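Local coordinates for putative sugar ABC transport system, substrate-binding protein (Bordetella parapertussis, PDB 5IX8) that probably binds a carbohydrate in the periplasm and delivers it to an ABC transporter, at residues Val143-Gly148 against Ala171-Ala176; Pro199-Val204 against Ala222-Lys227. All coordinates share one frame; numbering follows the deposited sequence.

Contact 1. Residues Val143-Gly148 against Ala171-Ala176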
loop_
_atom_site.group_PDB
_atom_site.type_symbol
_atom_site.label_atom_id
_atom_site.label_comp_id
_atom_site.label_asym_id
_atom_site.label_seq_id
_atom_site.Cartn_x
_atom_site.Cartn_y
_atom_site.Cartn_z
ATOM N N VAL A 143 3.350 11.816 -20.808
ATOM C CA VAL A 143 3.434 10.872 -19.706
ATOM C C VAL A 143 2.476 9.719 -19.998
ATOM O O VAL A 143 1.260 9.934 -20.118
ATOM C CB VAL A 143 3.062 11.539 -18.367
ATOM C CG1 VAL A 143 3.165 10.520 -17.207
ATOM C CG2 VAL A 143 3.946 12.805 -18.102
ATOM N N ILE A 144 3.013 8.504 -20.104
ATOM C CA ILE A 144 2.178 7.305 -20.177
ATOM C C ILE A 144 1.649 6.993 -18.788
ATOM O O ILE A 144 2.430 6.939 -17.820
ATOM C CB ILE A 144 2.991 6.119 -20.710
ATOM C CG1 ILE A 144 3.249 6.266 -22.213
ATOM C CG2 ILE A 144 2.276 4.792 -20.374
ATOM C CD1 ILE A 144 4.481 5.470 -22.725
ATOM N N VAL A 145 0.340 6.732 -18.688
ATOM C CA VAL A 145 -0.296 6.368 -17.424
ATOM C C VAL A 145 -0.690 4.893 -17.480
ATOM O O VAL A 145 -1.470 4.489 -18.348
ATOM C CB VAL A 145 -1.516 7.250 -17.118
ATOM C CG1 VAL A 145 -2.205 6.753 -15.833
ATOM C CG2 VAL A 145 -1.111 8.757 -16.995
ATOM N N VAL A 146 -0.131 4.093 -16.572
ATOM C CA VAL A 146 -0.466 2.675 -16.396
ATOM C C VAL A 146 -1.075 2.644 -15.000
ATOM O O VAL A 146 -0.325 2.606 -14.017
ATOM C CB VAL A 146 0.772 1.762 -16.513
ATOM C CG1 VAL A 146 0.433 0.286 -16.203
ATOM C CG2 VAL A 146 1.385 1.835 -17.896
ATOM N N PRO A 147 -2.404 2.732 -14.857
ATOM C CA PRO A 147 -3.003 3.130 -13.581
ATOM C C PRO A 147 -3.236 2.006 -12.601
ATOM O O PRO A 147 -3.594 2.284 -11.449
ATOM C CB PRO A 147 -4.367 3.689 -14.006
ATOM C CG PRO A 147 -4.727 2.863 -15.180
ATOM C CD PRO A 147 -3.389 2.787 -15.950
ATOM N N GLY A 148 -3.083 0.766 -13.019
ATOM C CA GLY A 148 -3.396 -0.339 -12.158
ATOM C C GLY A 148 -4.744 -0.938 -12.482
ATOM O O GLY A 148 -5.327 -0.726 -13.554
ATOM N N ALA A 171 1.990 18.955 -17.867
ATOM C CA ALA A 171 2.335 17.668 -18.440
ATOM C C ALA A 171 1.130 17.107 -19.192
ATOM O O ALA A 171 -0.029 17.417 -18.884
ATOM C CB ALA A 171 2.804 16.706 -17.348
ATOM N N LYS A 172 1.413 16.316 -20.222
ATOM C CA LYS A 172 0.393 15.767 -21.120
ATOM C C LYS A 172 0.284 14.266 -20.863
ATOM O O LYS A 172 1.118 13.486 -21.316
ATOM C CB LYS A 172 0.745 16.059 -22.571
ATOM C CG LYS A 172 1.067 17.542 -22.828
ATOM C CD LYS A 172 1.518 17.790 -24.255
ATOM C CE LYS A 172 1.275 19.242 -24.649
ATOM N NZ LYS A 172 1.824 19.569 -26.005
ATOM N N LEU A 173 -0.750 13.868 -20.141
ATOM C CA LEU A 173 -0.948 12.474 -19.762
ATOM C C LEU A 173 -1.788 11.736 -20.792
ATOM O O LEU A 173 -2.698 12.323 -21.387
ATOM C CB LEU A 173 -1.655 12.394 -18.398
ATOM C CG LEU A 173 -0.820 12.470 -17.113
ATOM C CD1 LEU A 173 0.094 13.693 -17.116
ATOM C CD2 LEU A 173 -1.740 12.502 -15.876
ATOM N N THR A 174 -1.472 10.449 -21.007
ATOM C CA THR A 174 -2.365 9.575 -21.782
ATOM C C THR A 174 -3.600 9.291 -20.939
ATOM O O THR A 174 -3.558 9.427 -19.717
ATOM C CB THR A 174 -1.717 8.226 -22.116
ATOM O OG1 THR A 174 -1.526 7.485 -20.899
ATOM C CG2 THR A 174 -0.385 8.377 -22.848
ATOM N N PRO A 175 -4.713 8.898 -21.551
ATOM C CA PRO A 175 -5.827 8.384 -20.737
ATOM C C PRO A 175 -5.400 7.132 -19.998
ATOM O O PRO A 175 -4.369 6.530 -20.288
ATOM C CB PRO A 175 -6.924 8.077 -21.752
ATOM C CG PRO A 175 -6.286 8.084 -23.048
ATOM C CD PRO A 175 -5.035 8.922 -22.988
ATOM N N ALA A 176 -6.205 6.733 -19.021
ATOM C CA ALA A 176 -5.835 5.629 -18.142
ATOM C C ALA A 176 -6.814 4.478 -18.331
ATOM O O ALA A 176 -8.024 4.647 -18.153
ATOM C CB ALA A 176 -5.823 6.085 -16.690
#
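Val-143 and Leu-173 pair as neighbours in parallel strands, their CA atoms 4.7 Å apart: Val-143 N donates to Lys-172 O, and Val-143 O receives Thr-174 N at 2.9 Å. Beyond this bridge a side chain takes over from the backbone. Thr-174 OG1 accepts Val-145 N at 3.0 Å over a fairly straight bond (161°) and itself donates to Pro-175 O. A chi1 of 67° sets this hydroxyl between the backbone N and the carbonyl carbon of Thr-174, turned to the strand, while CG2 lies near Val-143 O. On the face bearing Val-143 and Leu-173 the two side chains run alongside each other, Leu-173 CD1 lying 3.9 Å from Val-143 CB. Val-145 reaches Leu-173 with one branch, CG2 to CG at 3.7 Å, and Ala-176 with the other, CG1. Ala-176 CB also meets the ring of Pro-147 at CG, 3.7 Å away, so the apolar row runs on from Val-145 to Pro-147. Tyr-159, Phe-162 and Ala-166 of helix 154-168 cover this side. Strand 142-145, that helix and edge strand 172-173 form a beta-alpha-beta unit of a periplasmic binding protein lobe.

Contact 2. Residues Pro199-Val204 against Ala222-Lys227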
loop_
_atom_site.group_PDB
_atom_site.type_symbol
_atom_site.label_atom_id
_atom_site.label_comp_id
_atom_site.label_asym_id
_atom_site.label_seq_id
_atom_site.Cartn_x
_atom_site.Cartn_y
_atom_site.Cartn_z
ATOM N N PRO A 199 4.819 7.294 -28.956
ATOM C CA PRO A 199 6.260 7.361 -29.269
ATOM C C PRO A 199 6.967 8.555 -28.653
ATOM O O PRO A 199 8.196 8.519 -28.496
ATOM C CB PRO A 199 6.281 7.432 -30.800
ATOM C CG PRO A 199 4.901 7.945 -31.155
ATOM C CD PRO A 199 3.972 7.372 -30.159
ATOM N N ASP A 200 6.250 9.620 -28.317
ATOM C CA ASP A 200 6.906 10.803 -27.787
ATOM C C ASP A 200 6.901 10.850 -26.262
ATOM O O ASP A 200 7.428 11.806 -25.684
ATOM C CB ASP A 200 6.249 12.072 -28.371
ATOM C CG ASP A 200 6.409 12.174 -29.886
ATOM O OD1 ASP A 200 7.382 11.614 -30.441
ATOM O OD2 ASP A 200 5.560 12.810 -30.527
ATOM N N ALA A 201 6.346 9.839 -25.589
ATOM C CA ALA A 201 6.339 9.865 -24.129
ATOM C C ALA A 201 7.754 9.865 -23.547
ATOM O O ALA A 201 8.654 9.168 -24.039
ATOM C CB ALA A 201 5.578 8.649 -23.588
ATOM N N GLU A 202 7.943 10.618 -22.455
ATOM C CA GLU A 202 9.233 10.667 -21.772
ATOM C C GLU A 202 9.142 10.147 -20.347
ATOM O O GLU A 202 10.169 10.047 -19.663
ATOM C CB GLU A 202 9.784 12.094 -21.776
ATOM C CG GLU A 202 10.227 12.484 -23.181
ATOM C CD GLU A 202 10.691 13.909 -23.286
ATOM O OE1 GLU A 202 11.830 14.198 -22.872
ATOM O OE2 GLU A 202 9.919 14.748 -23.773
ATOM N N TYR A 203 7.948 9.785 -19.898
ATOM C CA TYR A 203 7.714 9.355 -18.533
ATOM C C TYR A 203 6.674 8.264 -18.564
ATOM O O TYR A 203 5.845 8.223 -19.473
ATOM C CB TYR A 203 7.168 10.476 -17.673
ATOM C CG TYR A 203 8.108 11.626 -17.530
ATOM C CD1 TYR A 203 9.093 11.604 -16.565
ATOM C CD2 TYR A 203 8.008 12.747 -18.344
ATOM C CE1 TYR A 203 9.977 12.677 -16.409
ATOM C CE2 TYR A 203 8.881 13.837 -18.194
ATOM C CZ TYR A 203 9.860 13.788 -17.220
ATOM O OH TYR A 203 10.734 14.838 -17.043
ATOM N N VAL A 204 6.693 7.413 -17.534
ATOM C CA VAL A 204 5.644 6.419 -17.311
ATOM C C VAL A 204 5.258 6.489 -15.843
ATOM O O VAL A 204 6.128 6.446 -14.961
ATOM C CB VAL A 204 6.085 4.982 -17.668
ATOM C CG1 VAL A 204 4.926 3.978 -17.403
ATOM C CG2 VAL A 204 6.553 4.894 -19.123
ATOM N N ALA A 222 12.545 -1.750 -25.347
ATOM C CA ALA A 222 12.266 -0.824 -26.449
ATOM C C ALA A 222 13.357 0.218 -26.652
ATOM O O ALA A 222 13.209 1.080 -27.522
ATOM C CB ALA A 222 10.933 -0.096 -26.212
ATOM N N ASN A 223 14.420 0.185 -25.849
ATOM C CA ASN A 223 15.467 1.207 -25.885
ATOM C C ASN A 223 14.896 2.619 -25.773
ATOM O O ASN A 223 15.335 3.546 -26.466
ATOM C CB ASN A 223 16.310 1.073 -27.153
ATOM C CG ASN A 223 17.081 -0.227 -27.192
ATOM O OD1 ASN A 223 17.103 -0.939 -28.208
ATOM N ND2 ASN A 223 17.685 -0.575 -26.065
ATOM N N ARG A 224 13.903 2.786 -24.903
ATOM C CA ARG A 224 13.258 4.078 -24.686
ATOM C C ARG A 224 13.742 4.671 -23.371
ATOM O O ARG A 224 13.540 4.063 -22.306
ATOM C CB ARG A 224 11.728 3.936 -24.670
ATOM C CG ARG A 224 11.107 3.730 -26.056
ATOM C CD ARG A 224 10.949 5.060 -26.820
ATOM N NE ARG A 224 9.989 5.971 -26.178
ATOM C CZ ARG A 224 8.669 5.882 -26.335
ATOM N NH1 ARG A 224 8.155 4.900 -27.116
ATOM N NH2 ARG A 224 7.866 6.760 -25.716
ATOM N N PRO A 225 14.344 5.832 -23.395
ATOM C CA PRO A 225 14.899 6.415 -22.167
ATOM C C PRO A 225 13.841 7.082 -21.308
ATOM O O PRO A 225 14.063 8.188 -20.805
ATOM C CB PRO A 225 15.902 7.444 -22.702
ATOM C CG PRO A 225 15.248 7.910 -24.004
ATOM C CD PRO A 225 14.610 6.652 -24.596
ATOM N N VAL A 226 12.708 6.443 -21.122
ATOM C CA VAL A 226 11.668 7.041 -20.293
ATOM C C VAL A 226 12.058 6.911 -18.831
ATOM O O VAL A 226 12.746 5.959 -18.431
ATOM C CB VAL A 226 10.291 6.404 -20.552
ATOM C CG1 VAL A 226 9.810 6.728 -21.971
ATOM C CG2 VAL A 226 10.325 4.878 -20.307
ATOM N N LYS A 227 11.576 7.860 -18.028
ATOM C CA LYS A 227 11.751 7.835 -16.582
ATOM C C LYS A 227 10.460 7.339 -15.965
ATOM O O LYS A 227 9.378 7.803 -16.340
ATOM C CB LYS A 227 12.097 9.217 -16.025
ATOM C CG LYS A 227 13.398 9.755 -16.573
ATOM C CD LYS A 227 13.618 11.187 -16.126
ATOM C CE LYS A 227 15.028 11.610 -16.470
ATOM N NZ LYS A 227 15.976 10.637 -15.824
HETATM O O HOH W 1 11.272 8.131 -25.005
#
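Tyr-203 and Lys-227 form a parallel beta bridge with CA atoms 4.7 Å apart, where Lys-227 N donates to Glu-202 O and Lys-227 O accepts Val-204 N at 3.0 Å. The bridge closes a beta-alpha-beta crossover in which helix 209-221 links strands 201-205 and 227-231; a Schellman motif at Asn-223 ends the helix before the chain passes through an inverse gamma turn centred on Pro-225. Side chains pack on both faces of the bridge. Tyr-203 and Lys-227 point the same way, the lysine's aliphatic chain running beside the ring with Lys-227 CB 3.9 Å from Tyr-203 CD1 and Lys-227 CD equally close to Tyr-203 CE1; Tyr-203 OH is hydrogen-bonded to Asp-136 OD2. On the other face Val-226 CG2 touches Val-204 CG2 at 4.0 Å; Val-226 CG1 points across at Ala-201 O. Arg-224 closes the far end. Bends at chi2 (-81°) and chi3 (-65°) fold its chain so that the guanidinium reaches the loop before strand 201-205. Pro-199 O sits over one guanidinium face without a hydrogen bond. Thr-198 O accepts a hydrogen bond from Arg-224 NH2 and Leu-195 O one from NH1, tying the group to the end of helix 184-197. Arg-224 NH2 donates to Ala-201 O at 3.0 Å with the acceptor almost in the guanidinium plane, while a water accepts from Arg-224 NE at 2.8 Å and donates to the same carbonyl oxygen.

How the contacts relate
From the N terminus, strand 142-145 comes first and contact 1 closes when the chain returns through helix 154-168 to strand 172-173. Helix 184-197 then leads to strand 201-205, and contact 2 closes after helix 209-221 at the start of strand 227-231. The two loops follow in series, neither nested nor crossed. They nevertheless meet, their centres about 12 Å apart, because strands 142-145 and 201-205 are neighbours in one sheet: Ile-144 N lies 2.9 Å from Tyr-203 O, a probable hydrogen bond, and Ile-144 CD1 packs on Ala-201 CB. Together the contacts join four adjacent strands, from edge strand 172-173 to strand 227-231, within one lobe.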